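Local atomic coordinates of fucolectin-related protein (Streptococcus pneumoniae, PDB entry 2WMF), a protein that probably hydrolyses glycosidic bonds in host blood-group carbohydrate antigens, as the catalytic module of a family 98 glycoside hydrolase. Residues A[204-209]-A[233-237]; A[228-232]-A[326-332]; A[246-252]-A[360-364]; A[263-269]-A[488-494]. All blocks are in the same frame, centred on the assembly; numbering follows the deposited sequence.

The chain folds into a closed barrel of eight parallel strands, followed by two antiparallel six-stranded sheets. Interactions 1 and 2 lie next to each other, centres 11 Å apart: interaction 1 brackets helix 219-231, whose last turn forms half of interaction 2, and Phe229 touches both Leu209 and Leu234. Interactions 3 and 4, centres 16 Å apart, also touch, through Tyr252 and Ser266. Interactions 1 and 4 lie on opposite sides of the chain's centre, their centres 38 Å apart. Interaction 2 opens before interaction 1 closes; interactions 2, 3 and 4 interleave, each tying a segment before residue 270 to one after residue 325, which joins the barrel part to the later part at three places.

Interaction 1 (A[204-209]-A[233-237])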
loop_
_atom_site.group_PDB
_atom_site.type_symbol
_atom_site.label_atom_id
_atom_site.label_comp_id
_atom_site.label_asym_id
_atom_site.label_seq_id
_atom_site.Cartn_x
_atom_site.Cartn_y
_atom_site.Cartn_z
ATOM N N HIS A 204 -5.918 21.164 -1.747
ATOM C CA HIS A 204 -6.196 19.725 -1.918
ATOM C C HIS A 204 -5.478 19.142 -3.170
ATOM O O HIS A 204 -5.026 18.000 -3.153
ATOM C CB HIS A 204 -7.707 19.451 -1.940
ATOM C CG HIS A 204 -8.450 20.178 -3.026
ATOM N ND1 HIS A 204 -9.044 21.413 -2.853
ATOM C CD2 HIS A 204 -8.682 19.831 -4.312
ATOM C CE1 HIS A 204 -9.601 21.787 -4.004
ATOM N NE2 HIS A 204 -9.389 20.848 -4.899
ATOM N N LYS A 205 -5.389 19.907 -4.280
ATOM C CA LYS A 205 -4.667 19.416 -5.476
ATOM C C LYS A 205 -3.243 18.928 -5.166
ATOM O O LYS A 205 -2.760 17.957 -5.777
ATOM C CB LYS A 205 -4.615 20.495 -6.581
ATOM C CG LYS A 205 -4.203 19.921 -7.888
ATOM C CD LYS A 205 -4.327 20.801 -9.109
ATOM C CE LYS A 205 -4.016 19.860 -10.372
ATOM N NZ LYS A 205 -4.956 18.689 -10.836
ATOM N N ASN A 206 -2.575 19.602 -4.237
ATOM C CA ASN A 206 -1.145 19.378 -3.957
ATOM C C ASN A 206 -0.905 18.479 -2.760
ATOM O O ASN A 206 0.242 18.246 -2.402
ATOM C CB ASN A 206 -0.460 20.718 -3.699
ATOM C CG ASN A 206 -0.648 21.694 -4.854
ATOM O OD1 ASN A 206 0.163 21.750 -5.801
ATOM N ND2 ASN A 206 -1.691 22.478 -4.765
ATOM N N LEU A 207 -1.985 17.943 -2.182
ATOM C CA LEU A 207 -1.880 17.177 -0.932
ATOM C C LEU A 207 -2.155 15.690 -1.192
ATOM O O LEU A 207 -3.122 15.351 -1.845
ATOM C CB LEU A 207 -2.889 17.674 0.098
ATOM C CG LEU A 207 -2.896 17.065 1.510
ATOM C CD1 LEU A 207 -1.476 17.163 2.170
ATOM C CD2 LEU A 207 -4.003 17.677 2.385
ATOM N N VAL A 208 -1.317 14.837 -0.627
ATOM C CA VAL A 208 -1.555 13.394 -0.565
ATOM C C VAL A 208 -1.531 12.987 0.909
ATOM O O VAL A 208 -0.525 13.251 1.595
ATOM C CB VAL A 208 -0.466 12.593 -1.281
ATOM C CG1 VAL A 208 -0.808 11.101 -1.211
ATOM C CG2 VAL A 208 -0.279 13.118 -2.745
ATOM N N LEU A 209 -2.627 12.395 1.399
ATOM C CA LEU A 209 -2.683 11.869 2.767
ATOM C C LEU A 209 -2.577 10.336 2.631
ATOM O O LEU A 209 -3.167 9.724 1.729
ATOM C CB LEU A 209 -3.952 12.329 3.483
ATOM C CG LEU A 209 -4.059 13.860 3.700
ATOM C CD1 LEU A 209 -5.408 14.283 4.359
ATOM C CD2 LEU A 209 -2.793 14.379 4.417
ATOM N N GLY A 233 -12.932 15.665 -0.487
ATOM C CA GLY A 233 -12.299 16.754 -1.232
ATOM C C GLY A 233 -11.171 17.453 -0.521
ATOM O O GLY A 233 -10.755 18.549 -0.935
ATOM N N LEU A 234 -10.653 16.872 0.551
ATOM C CA LEU A 234 -9.559 17.481 1.317
ATOM C C LEU A 234 -8.150 17.163 0.784
ATOM O O LEU A 234 -7.203 17.835 1.140
ATOM C CB LEU A 234 -9.691 17.078 2.787
ATOM C CG LEU A 234 -10.966 17.562 3.492
ATOM C CD1 LEU A 234 -11.109 16.968 4.903
ATOM C CD2 LEU A 234 -11.044 19.106 3.538
ATOM N N CYS A 235 -8.017 16.131 -0.060
ATOM C CA CYS A 235 -6.755 15.819 -0.731
ATOM C C CYS A 235 -7.128 15.141 -2.065
ATOM O O CYS A 235 -8.116 14.402 -2.160
ATOM C CB CYS A 235 -5.866 14.923 0.144
ATOM S SG CYS A 235 -6.606 13.325 0.667
ATOM N N ASP A 236 -6.370 15.407 -3.117
ATOM C CA ASP A 236 -6.784 14.862 -4.432
ATOM C C ASP A 236 -6.362 13.410 -4.660
ATOM O O ASP A 236 -6.782 12.766 -5.637
ATOM C CB ASP A 236 -6.285 15.754 -5.570
ATOM C CG ASP A 236 -7.184 16.956 -5.832
ATOM O OD1 ASP A 236 -7.968 17.308 -4.934
ATOM O OD2 ASP A 236 -7.068 17.540 -6.951
ATOM N N ASN A 237 -5.470 12.938 -3.799
ATOM C CA ASN A 237 -4.959 11.572 -3.860
ATOM C C ASN A 237 -4.726 11.089 -2.447
ATOM O O ASN A 237 -4.411 11.884 -1.543
ATOM C CB ASN A 237 -3.628 11.525 -4.640
ATOM C CG ASN A 237 -3.821 11.848 -6.103
ATOM O OD1 ASN A 237 -4.257 10.988 -6.879
ATOM N ND2 ASN A 237 -3.523 13.118 -6.505
HETATM O O HOH W 1 -8.611 19.395 -7.813
HETATM O O HOH W 2 -2.808 15.305 -4.621
HETATM O O HOH W 3 -5.560 16.609 -8.843
#
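Residues 233-237 run beside 204-209, bound through the backbone where Asp236 N donates to His204 O (2.9 Å), an oxygen that also accepts from Leu207 N. Further on, Leu209 N to Asn237 O is long and weak, at 3.5 Å, and Val208 CA points its hydrogen at the same Asn237 O. Cys235 enters between two leucines: its CB packs on Leu207 CG at 3.9 Å, while SG lies against Leu209 CB, CG and CD1. Leu207 CG stands opposite the backbone N (chi1 -176°), which carries CD2 to within 3.4 Å of Leu234 O. Two waters bind Asp236 OD2, and one of them continues to Lys205 NZ, which is itself 4.6 Å from that oxygen. Another water joins Lys205 O and Leu207 O to Asn237 ND2, whose amide also bonds Ile33 and Thr288. Gly233 ends helix 219-231 in a Schellman motif, and the chain then enters strand 237-243 beside strand 207-212: a beta-alpha-beta crossover of the eight-stranded parallel barrel.

Interaction 2 (A[228-232]-A[326-332]); sequences GFWLS and PSKEEVV
The last turn of barrel helix 219-231 meets the first turn of helix 328-334, with Trp230 and Leu231 set against Lys328, Val331 and Val332. The indole of Trp230 reaches across with its six-membered ring: CZ2 comes to 3.5 Å from Lys328 CA, and CG of that lysine lies above one face, offset toward the rim. Val331 CG2 meets the ring at its edge, in plane, 4.0 Å from CZ3. The other branch, CG1, turns to Leu231 and lies 3.7 Å from its CD2, the side chains crossing at about a right angle. Ser327 and Glu330 start helix 328-334 with a capping box: Glu330 N donates to Ser327 OG (3.1 Å), and Ser327 N returns a nearly straight bond (177°) to Glu330 OE2. Lys328, extended from CB to NZ, runs antiparallel to the Trp230 side chain, bringing CE to 3.5 Å from Leu231 O. A water accepts from Lys328 NZ and donates to Leu231 O (2.7 Å), bridging the lysine to the helix end.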
loop_
_atom_site.group_PDB
_atom_site.type_symbol
_atom_site.label_atom_id
_atom_site.label_comp_id
_atom_site.label_asym_id
_atom_site.label_seq_id
_atom_site.Cartn_x
_atom_site.Cartn_y
_atom_site.Cartn_z
ATOM N N GLY A 228 -11.543 8.526 3.281
ATOM C CA GLY A 228 -12.651 9.464 3.537
ATOM C C GLY A 228 -12.243 10.925 3.296
ATOM O O GLY A 228 -13.038 11.719 2.765
ATOM N N PHE A 229 -11.012 11.289 3.649
ATOM C CA PHE A 229 -10.483 12.661 3.358
ATOM C C PHE A 229 -10.481 12.946 1.848
ATOM O O PHE A 229 -10.849 14.029 1.401
ATOM C CB PHE A 229 -9.050 12.825 3.876
ATOM C CG PHE A 229 -8.893 12.853 5.397
ATOM C CD1 PHE A 229 -9.836 13.410 6.234
ATOM C CD2 PHE A 229 -7.726 12.364 5.948
ATOM C CE1 PHE A 229 -9.600 13.473 7.595
ATOM C CE2 PHE A 229 -7.494 12.415 7.282
ATOM C CZ PHE A 229 -8.416 12.941 8.119
ATOM N N TRP A 230 -10.072 11.961 1.074
ATOM C CA TRP A 230 -10.024 12.043 -0.393
ATOM C C TRP A 230 -11.458 12.209 -0.907
ATOM O O TRP A 230 -11.735 13.085 -1.713
ATOM C CB TRP A 230 -9.380 10.767 -0.939
ATOM C CG TRP A 230 -9.442 10.589 -2.416
ATOM C CD1 TRP A 230 -8.908 11.421 -3.382
ATOM C CD2 TRP A 230 -10.077 9.512 -3.109
ATOM N NE1 TRP A 230 -9.198 10.902 -4.643
ATOM C CE2 TRP A 230 -9.879 9.715 -4.478
ATOM C CE3 TRP A 230 -10.745 8.345 -2.684
ATOM C CZ2 TRP A 230 -10.349 8.809 -5.430
ATOM C CZ3 TRP A 230 -11.224 7.469 -3.635
ATOM C CH2 TRP A 230 -11.011 7.695 -4.983
ATOM N N LEU A 231 -12.376 11.363 -0.427
ATOM C CA LEU A 231 -13.784 11.419 -0.868
ATOM C C LEU A 231 -14.439 12.753 -0.480
ATOM O O LEU A 231 -15.397 13.207 -1.134
ATOM C CB LEU A 231 -14.558 10.247 -0.267
ATOM C CG LEU A 231 -14.207 8.888 -0.866
ATOM C CD1 LEU A 231 -14.707 7.633 -0.062
ATOM C CD2 LEU A 231 -14.687 8.811 -2.334
ATOM N N SER A 232 -13.953 13.368 0.606
ATOM C CA SER A 232 -14.465 14.641 1.110
ATOM C C SER A 232 -13.869 15.885 0.433
ATOM O O SER A 232 -14.230 17.011 0.792
ATOM C CB SER A 232 -14.214 14.730 2.625
ATOM O OG SER A 232 -14.866 13.695 3.365
ATOM N N PRO A 326 -10.283 2.562 -9.230
ATOM C CA PRO A 326 -11.567 3.249 -9.210
ATOM C C PRO A 326 -11.402 4.740 -9.010
ATOM O O PRO A 326 -10.667 5.169 -8.133
ATOM C CB PRO A 326 -12.306 2.629 -8.025
ATOM C CG PRO A 326 -11.601 1.305 -7.777
ATOM C CD PRO A 326 -10.209 1.458 -8.250
ATOM N N SER A 327 -12.070 5.531 -9.840
ATOM C CA SER A 327 -12.074 6.960 -9.691
ATOM C C SER A 327 -12.867 7.449 -8.485
ATOM O O SER A 327 -13.627 6.683 -7.889
ATOM C CB SER A 327 -12.697 7.554 -10.971
ATOM O OG SER A 327 -14.070 7.217 -11.025
ATOM N N LYS A 328 -12.712 8.720 -8.112
ATOM C CA LYS A 328 -13.491 9.226 -6.997
ATOM C C LYS A 328 -15.001 8.988 -7.206
ATOM O O LYS A 328 -15.702 8.542 -6.322
ATOM C CB LYS A 328 -13.197 10.718 -6.784
ATOM C CG LYS A 328 -13.818 11.348 -5.559
ATOM C CD LYS A 328 -13.608 12.870 -5.574
ATOM C CE LYS A 328 -14.302 13.588 -4.472
ATOM N NZ LYS A 328 -14.167 15.096 -4.673
ATOM N N GLU A 329 -15.486 9.274 -8.407
ATOM C CA GLU A 329 -16.914 9.131 -8.677
ATOM C C GLU A 329 -17.364 7.653 -8.654
ATOM O O GLU A 329 -18.451 7.341 -8.184
ATOM C CB GLU A 329 -17.304 9.862 -9.979
ATOM C CG GLU A 329 -16.658 9.341 -11.216
ATOM C CD GLU A 329 -15.325 10.005 -11.589
ATOM O OE1 GLU A 329 -14.634 10.614 -10.757
ATOM O OE2 GLU A 329 -14.933 9.881 -12.763
ATOM N N GLU A 330 -16.483 6.753 -9.086
ATOM C CA GLU A 330 -16.789 5.299 -8.985
ATOM C C GLU A 330 -16.907 4.860 -7.497
ATOM O O GLU A 330 -17.794 4.080 -7.137
ATOM C CB GLU A 330 -15.747 4.449 -9.697
ATOM C CG GLU A 330 -15.797 4.472 -11.225
ATOM C CD GLU A 330 -14.579 3.727 -11.775
ATOM O OE1 GLU A 330 -14.744 2.498 -11.793
ATOM O OE2 GLU A 330 -13.485 4.333 -12.073
ATOM N N VAL A 331 -15.986 5.348 -6.671
ATOM C CA VAL A 331 -16.052 5.068 -5.238
ATOM C C VAL A 331 -17.291 5.686 -4.616
ATOM O O VAL A 331 -18.037 4.993 -3.920
ATOM C CB VAL A 331 -14.755 5.430 -4.532
ATOM C CG1 VAL A 331 -14.832 5.133 -3.026
ATOM C CG2 VAL A 331 -13.596 4.655 -5.150
ATOM N N VAL A 332 -17.564 6.952 -4.901
ATOM C CA VAL A 332 -18.810 7.562 -4.413
ATOM C C VAL A 332 -20.036 6.724 -4.829
ATOM O O VAL A 332 -20.906 6.372 -4.013
ATOM C CB VAL A 332 -18.939 9.038 -4.869
ATOM C CG1 VAL A 332 -20.381 9.546 -4.678
ATOM C CG2 VAL A 332 -17.900 9.882 -4.120
HETATM O O HOH W 4 -15.911 15.392 -2.567
#

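Interaction 3 (A[246-252]-A[360-364]); sequences KWWEKHY and DETMP
Lys250 reaches to a type I beta turn, Asp360 to Met363, overlaid by an Asx turn from the Asp360 side chain to Thr362 N. Its CB lies over the centre of the Tyr252 ring, 3.6 Å above the plane. CG meets Met363 SD at 3.7 Å, and CD is near both that sulfur and Thr362 OG1. CE passes Met363 CG, and NZ ends in a 2.8 Å hydrogen bond to Thr362 OG1. The chain bends at chi2 (-68°) and again at chi3, which takes it past Met363 SD before the amine meets the turn. Thr362 OG1 in turn donates to Asp360 OD1, and Thr362 N bonds the same oxygen from the same face of the carboxylate plane, holding the acid in the turn. Met363 is folded as well, and its CE touches the edge of Tyr252 at CE2 (4.1 Å). Lys246 CD lies 4.1 Å from Met363 SD and also packs on Pro364 CD; its NZ goes elsewhere, to Asp243 O, Asn213 and a salt bridge with Glu278. Met274 of helix 272-283 touches Trp247, Met363 and Pro364. Although Lys250 NZ and Asp360 OD2 are 4.3 Å apart, a water joins them, accepting from NZ and donating to OD2, each at 2.8 Å.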
loop_
_atom_site.group_PDB
_atom_site.type_symbol
_atom_site.label_atom_id
_atom_site.label_comp_id
_atom_site.label_asym_id
_atom_site.label_seq_id
_atom_site.Cartn_x
_atom_site.Cartn_y
_atom_site.Cartn_z
ATOM N N LYS A 246 6.034 -4.058 10.340
ATOM C CA LYS A 246 4.866 -4.644 11.066
ATOM C C LYS A 246 5.167 -6.096 11.510
ATOM O O LYS A 246 4.670 -6.554 12.582
ATOM C CB LYS A 246 3.574 -4.563 10.259
ATOM C CG LYS A 246 3.420 -5.568 9.100
ATOM C CD LYS A 246 2.025 -5.548 8.495
ATOM C CE LYS A 246 1.636 -4.209 7.910
ATOM N NZ LYS A 246 2.516 -3.716 6.809
ATOM N N TRP A 247 5.915 -6.813 10.677
ATOM C CA TRP A 247 6.197 -8.223 10.931
ATOM C C TRP A 247 7.000 -8.349 12.257
ATOM O O TRP A 247 6.718 -9.214 13.116
ATOM C CB TRP A 247 6.916 -8.872 9.733
ATOM C CG TRP A 247 6.738 -10.353 9.594
ATOM C CD1 TRP A 247 7.646 -11.297 9.901
ATOM C CD2 TRP A 247 5.603 -11.046 9.060
ATOM N NE1 TRP A 247 7.170 -12.565 9.599
ATOM C CE2 TRP A 247 5.889 -12.433 9.115
ATOM C CE3 TRP A 247 4.372 -10.633 8.522
ATOM C CZ2 TRP A 247 5.000 -13.397 8.618
ATOM C CZ3 TRP A 247 3.493 -11.598 8.059
ATOM C CH2 TRP A 247 3.796 -12.949 8.122
ATOM N N TRP A 248 7.962 -7.451 12.427
ATOM C CA TRP A 248 8.775 -7.315 13.676
ATOM C C TRP A 248 7.903 -6.868 14.844
ATOM O O TRP A 248 7.995 -7.419 15.943
ATOM C CB TRP A 248 9.892 -6.308 13.434
ATOM C CG TRP A 248 10.810 -6.102 14.605
ATOM C CD1 TRP A 248 11.927 -6.834 14.926
ATOM C CD2 TRP A 248 10.687 -5.088 15.588
ATOM N NE1 TRP A 248 12.499 -6.322 16.073
ATOM C CE2 TRP A 248 11.760 -5.244 16.487
ATOM C CE3 TRP A 248 9.780 -4.040 15.796
ATOM C CZ2 TRP A 248 11.947 -4.415 17.576
ATOM C CZ3 TRP A 248 9.981 -3.200 16.889
ATOM C CH2 TRP A 248 11.055 -3.409 17.775
ATOM N N GLU A 249 7.015 -5.901 14.616
ATOM C CA GLU A 249 6.127 -5.405 15.691
ATOM C C GLU A 249 5.245 -6.544 16.260
ATOM O O GLU A 249 4.957 -6.571 17.464
ATOM C CB GLU A 249 5.261 -4.253 15.183
ATOM C CG GLU A 249 6.046 -2.965 14.823
ATOM C CD GLU A 249 6.518 -2.154 16.031
ATOM O OE1 GLU A 249 6.141 -2.493 17.190
ATOM O OE2 GLU A 249 7.271 -1.146 15.775
ATOM N N LYS A 250 4.816 -7.448 15.376
ATOM C CA LYS A 250 3.982 -8.629 15.725
ATOM C C LYS A 250 4.752 -9.757 16.390
ATOM O O LYS A 250 4.138 -10.755 16.844
ATOM C CB LYS A 250 3.307 -9.165 14.459
ATOM C CG LYS A 250 2.259 -8.222 13.911
ATOM C CD LYS A 250 1.015 -8.049 14.785
ATOM C CE LYS A 250 0.102 -9.255 14.890
ATOM N NZ LYS A 250 -1.080 -8.983 15.801
ATOM N N HIS A 251 6.078 -9.618 16.418
ATOM C CA HIS A 251 7.023 -10.646 16.905
ATOM C C HIS A 251 7.045 -11.891 15.988
ATOM O O HIS A 251 7.394 -13.018 16.417
ATOM C CB HIS A 251 6.715 -11.089 18.356
ATOM C CG HIS A 251 6.633 -9.978 19.363
ATOM N ND1 HIS A 251 6.256 -10.208 20.665
ATOM C CD2 HIS A 251 6.827 -8.640 19.265
ATOM C CE1 HIS A 251 6.242 -9.066 21.336
ATOM N NE2 HIS A 251 6.612 -8.099 20.521
ATOM N N TYR A 252 6.698 -11.717 14.712
ATOM C CA TYR A 252 6.748 -12.784 13.763
ATOM C C TYR A 252 8.158 -12.965 13.220
ATOM O O TYR A 252 8.948 -12.034 13.214
ATOM C CB TYR A 252 5.757 -12.516 12.625
ATOM C CG TYR A 252 4.296 -12.494 12.977
ATOM C CD1 TYR A 252 3.818 -13.039 14.159
ATOM C CD2 TYR A 252 3.360 -12.009 12.071
ATOM C CE1 TYR A 252 2.467 -13.047 14.440
ATOM C CE2 TYR A 252 2.014 -12.022 12.339
ATOM C CZ TYR A 252 1.582 -12.549 13.537
ATOM O OH TYR A 252 0.256 -12.582 13.825
ATOM N N ASP A 360 -9.298 -8.140 12.837
ATOM C CA ASP A 360 -8.018 -7.849 13.474
ATOM C C ASP A 360 -7.386 -6.598 12.866
ATOM O O ASP A 360 -6.684 -6.664 11.841
ATOM C CB ASP A 360 -7.044 -9.011 13.269
ATOM C CG ASP A 360 -5.712 -8.816 13.996
ATOM O OD1 ASP A 360 -5.495 -7.788 14.672
ATOM O OD2 ASP A 360 -4.847 -9.709 13.836
ATOM N N GLU A 361 -7.644 -5.465 13.500
ATOM C CA GLU A 361 -7.128 -4.172 13.018
ATOM C C GLU A 361 -5.627 -3.990 13.253
ATOM O O GLU A 361 -5.057 -2.986 12.821
ATOM C CB GLU A 361 -7.907 -3.008 13.566
ATOM C CG GLU A 361 -9.308 -2.809 13.024
ATOM C CD GLU A 361 -9.748 -1.388 13.251
ATOM O OE1 GLU A 361 -9.214 -0.507 12.526
ATOM O OE2 GLU A 361 -10.590 -1.187 14.152
ATOM N N THR A 362 -4.968 -4.964 13.902
ATOM C CA THR A 362 -3.526 -4.913 14.071
ATOM C C THR A 362 -2.799 -5.256 12.769
ATOM O O THR A 362 -1.621 -4.953 12.632
ATOM C CB THR A 362 -2.961 -5.793 15.223
ATOM O OG1 THR A 362 -2.932 -7.160 14.827
ATOM C CG2 THR A 362 -3.740 -5.568 16.513
ATOM N N MET A 363 -3.523 -5.879 11.834
ATOM C CA MET A 363 -2.954 -6.318 10.574
ATOM C C MET A 363 -3.835 -5.888 9.392
ATOM O O MET A 363 -4.997 -5.551 9.562
ATOM C CB MET A 363 -2.820 -7.846 10.591
ATOM C CG MET A 363 -1.781 -8.298 11.629
ATOM S SD MET A 363 -0.112 -7.932 11.074
ATOM C CE MET A 363 0.135 -9.290 9.870
ATOM N N PRO A 364 -3.223 -5.813 8.218
ATOM C CA PRO A 364 -3.885 -5.081 7.132
ATOM C C PRO A 364 -4.901 -5.857 6.325
ATOM O O PRO A 364 -5.719 -5.231 5.621
ATOM C CB PRO A 364 -2.691 -4.691 6.224
ATOM C CG PRO A 364 -1.686 -5.771 6.456
ATOM C CD PRO A 364 -1.819 -6.108 7.897
HETATM O O HOH W 5 -3.122 -10.848 15.661
#

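Interaction 4 (A[263-269]-A[488-494]); sequences DMRSYAS and KTAMWAL
Arg265 NH1 bonds two backbone oxygens, Met491 O in helix 489-493 and Leu494 O just beyond it, each at 3.0 Å. The first is met in its carbonyl plane, on a lone pair; toward the second the donor is tilted 25° from the plane. The remaining guanidinium nitrogens face Asp263 side-on, NE to OD1 and NH2 to OD2, both using syn lone pairs, in a salt bridge of 2.8 Å at NH2. Asp263 OD1 also takes Arg265 N on its anti lone pair, an Asx turn that, with the side-on pair, holds carboxylate and guanidinium together. The loop before helix 272-283 of the barrel part is thereby joined to helix 489-493 of the later part of the chain. Arg265 CB sits over the six-membered ring of Trp492 in a CH-pi contact, 3.6 Å from the centroid, and Trp492 CE3 lies over one face of the guanidinium, offset toward its rim, the planes 29° apart. At the pyrrole edge Trp492 NE1 donates to Ser269 OG (2.9 Å), which itself donates to Arg265 O. Met491 runs antiparallel to the arginine, then bends at chi3 (58°), its SD 3.8 Å from Ala268 CB and its CE beside Ser269 OG. Lys488 NZ, bonded to Thr486 O and Glu272, also reaches Ser269 O through a water.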
loop_
_atom_site.group_PDB
_atom_site.type_symbol
_atom_site.label_atom_id
_atom_site.label_comp_id
_atom_site.label_asym_id
_atom_site.label_seq_id
_atom_site.Cartn_x
_atom_site.Cartn_y
_atom_site.Cartn_z
ATOM N N ASP A 263 14.002 -10.359 15.264
ATOM C CA ASP A 263 15.128 -9.460 15.044
ATOM C C ASP A 263 14.954 -8.750 13.694
ATOM O O ASP A 263 13.835 -8.790 13.137
ATOM C CB ASP A 263 16.527 -10.123 15.274
ATOM C CG ASP A 263 16.852 -11.273 14.338
ATOM O OD1 ASP A 263 16.492 -11.232 13.133
ATOM O OD2 ASP A 263 17.504 -12.245 14.831
ATOM N N MET A 264 15.983 -8.054 13.203
ATOM C CA MET A 264 15.835 -7.310 11.937
ATOM C C MET A 264 15.409 -8.228 10.799
ATOM O O MET A 264 14.768 -7.773 9.854
ATOM C CB MET A 264 17.110 -6.545 11.536
ATOM C CG MET A 264 17.396 -5.354 12.405
ATOM S SD MET A 264 18.781 -4.366 11.837
ATOM C CE MET A 264 20.114 -5.439 12.414
ATOM N N ARG A 265 15.730 -9.520 10.881
ATOM C CA ARG A 265 15.303 -10.433 9.833
ATOM C C ARG A 265 13.755 -10.451 9.681
ATOM O O ARG A 265 13.220 -10.803 8.623
ATOM C CB ARG A 265 15.891 -11.804 10.097
ATOM C CG ARG A 265 17.366 -11.834 9.902
ATOM C CD ARG A 265 17.975 -13.174 10.226
ATOM N NE ARG A 265 18.016 -13.392 11.669
ATOM C CZ ARG A 265 18.747 -14.344 12.266
ATOM N NH1 ARG A 265 19.419 -15.216 11.543
ATOM N NH2 ARG A 265 18.769 -14.428 13.589
ATOM N N SER A 266 13.045 -10.095 10.746
ATOM C CA SER A 266 11.587 -9.984 10.704
ATOM C C SER A 266 11.108 -8.985 9.658
ATOM O O SER A 266 10.075 -9.204 9.001
ATOM C CB SER A 266 11.016 -9.670 12.105
ATOM O OG SER A 266 11.386 -10.655 13.077
ATOM N N TYR A 267 11.833 -7.882 9.459
ATOM C CA TYR A 267 11.352 -6.929 8.445
ATOM C C TYR A 267 11.594 -7.418 7.016
ATOM O O TYR A 267 11.102 -6.815 6.043
ATOM C CB TYR A 267 11.881 -5.512 8.661
ATOM C CG TYR A 267 13.358 -5.230 8.490
ATOM C CD1 TYR A 267 14.055 -5.583 7.331
ATOM C CD2 TYR A 267 14.046 -4.444 9.450
ATOM C CE1 TYR A 267 15.419 -5.250 7.178
ATOM C CE2 TYR A 267 15.402 -4.096 9.289
ATOM C CZ TYR A 267 16.092 -4.498 8.169
ATOM O OH TYR A 267 17.415 -4.100 8.005
ATOM N N ALA A 268 12.345 -8.528 6.886
ATOM C CA ALA A 268 12.586 -9.181 5.604
ATOM C C ALA A 268 11.789 -10.485 5.459
ATOM O O ALA A 268 12.086 -11.323 4.593
ATOM C CB ALA A 268 14.136 -9.405 5.398
ATOM N N SER A 269 10.724 -10.606 6.270
ATOM C CA SER A 269 9.954 -11.821 6.346
ATOM C C SER A 269 8.445 -11.721 6.026
ATOM O O SER A 269 7.759 -12.728 5.949
ATOM C CB SER A 269 10.176 -12.503 7.699
ATOM O OG SER A 269 11.547 -12.875 7.867
ATOM N N LYS A 488 12.103 -18.117 3.670
ATOM C CA LYS A 488 12.969 -17.274 4.494
ATOM C C LYS A 488 13.822 -18.102 5.462
ATOM O O LYS A 488 14.525 -17.544 6.308
ATOM C CB LYS A 488 12.133 -16.289 5.318
ATOM C CG LYS A 488 11.069 -15.432 4.511
ATOM C CD LYS A 488 11.754 -14.648 3.408
ATOM C CE LYS A 488 10.797 -13.747 2.640
ATOM N NZ LYS A 488 9.618 -14.437 2.042
ATOM N N THR A 489 13.724 -19.431 5.369
ATOM C CA THR A 489 14.436 -20.320 6.300
ATOM C C THR A 489 15.961 -20.077 6.307
ATOM O O THR A 489 16.564 -19.986 7.394
ATOM C CB THR A 489 14.131 -21.839 5.967
ATOM O OG1 THR A 489 12.714 -22.080 6.021
ATOM C CG2 THR A 489 14.856 -22.743 6.951
ATOM N N ALA A 490 16.590 -19.950 5.134
ATOM C CA ALA A 490 18.047 -19.745 5.108
ATOM C C ALA A 490 18.468 -18.498 5.913
ATOM O O ALA A 490 19.420 -18.525 6.698
ATOM C CB ALA A 490 18.572 -19.672 3.692
ATOM N N MET A 491 17.731 -17.400 5.732
ATOM C CA MET A 491 18.084 -16.172 6.394
ATOM C C MET A 491 17.968 -16.361 7.924
ATOM O O MET A 491 18.838 -15.907 8.713
ATOM C CB MET A 491 17.154 -15.042 5.910
ATOM C CG MET A 491 17.392 -13.711 6.606
ATOM S SD MET A 491 16.296 -12.426 5.973
ATOM C CE MET A 491 14.698 -13.204 6.335
ATOM N N TRP A 492 16.910 -17.058 8.347
ATOM C CA TRP A 492 16.666 -17.285 9.780
ATOM C C TRP A 492 17.657 -18.247 10.395
ATOM O O TRP A 492 17.783 -18.246 11.617
ATOM C CB TRP A 492 15.216 -17.712 10.034
ATOM C CG TRP A 492 14.282 -16.533 10.006
ATOM C CD1 TRP A 492 13.408 -16.173 9.012
ATOM C CD2 TRP A 492 14.214 -15.501 10.997
ATOM N NE1 TRP A 492 12.777 -14.992 9.352
ATOM C CE2 TRP A 492 13.260 -14.563 10.566
ATOM C CE3 TRP A 492 14.859 -15.295 12.221
ATOM C CZ2 TRP A 492 12.961 -13.429 11.292
ATOM C CZ3 TRP A 492 14.561 -14.170 12.941
ATOM C CH2 TRP A 492 13.578 -13.261 12.490
ATOM N N ALA A 493 18.332 -19.049 9.563
ATOM C CA ALA A 493 19.337 -20.031 10.027
ATOM C C ALA A 493 20.721 -19.443 10.295
ATOM O O ALA A 493 21.565 -20.107 10.895
ATOM C CB ALA A 493 19.399 -21.271 9.053
ATOM N N LEU A 494 20.956 -18.202 9.887
ATOM C CA LEU A 494 22.273 -17.600 9.990
ATOM C C LEU A 494 22.646 -17.359 11.441
ATOM O O LEU A 494 21.795 -16.976 12.238
ATOM C CB LEU A 494 22.288 -16.226 9.281
ATOM C CG LEU A 494 21.926 -16.143 7.803
ATOM C CD1 LEU A 494 22.002 -14.648 7.340
ATOM C CD2 LEU A 494 22.869 -16.991 7.000
HETATM O O HOH W 6 21.336 -15.608 14.667
HETATM O O HOH W 7 7.608 -14.698 4.063
#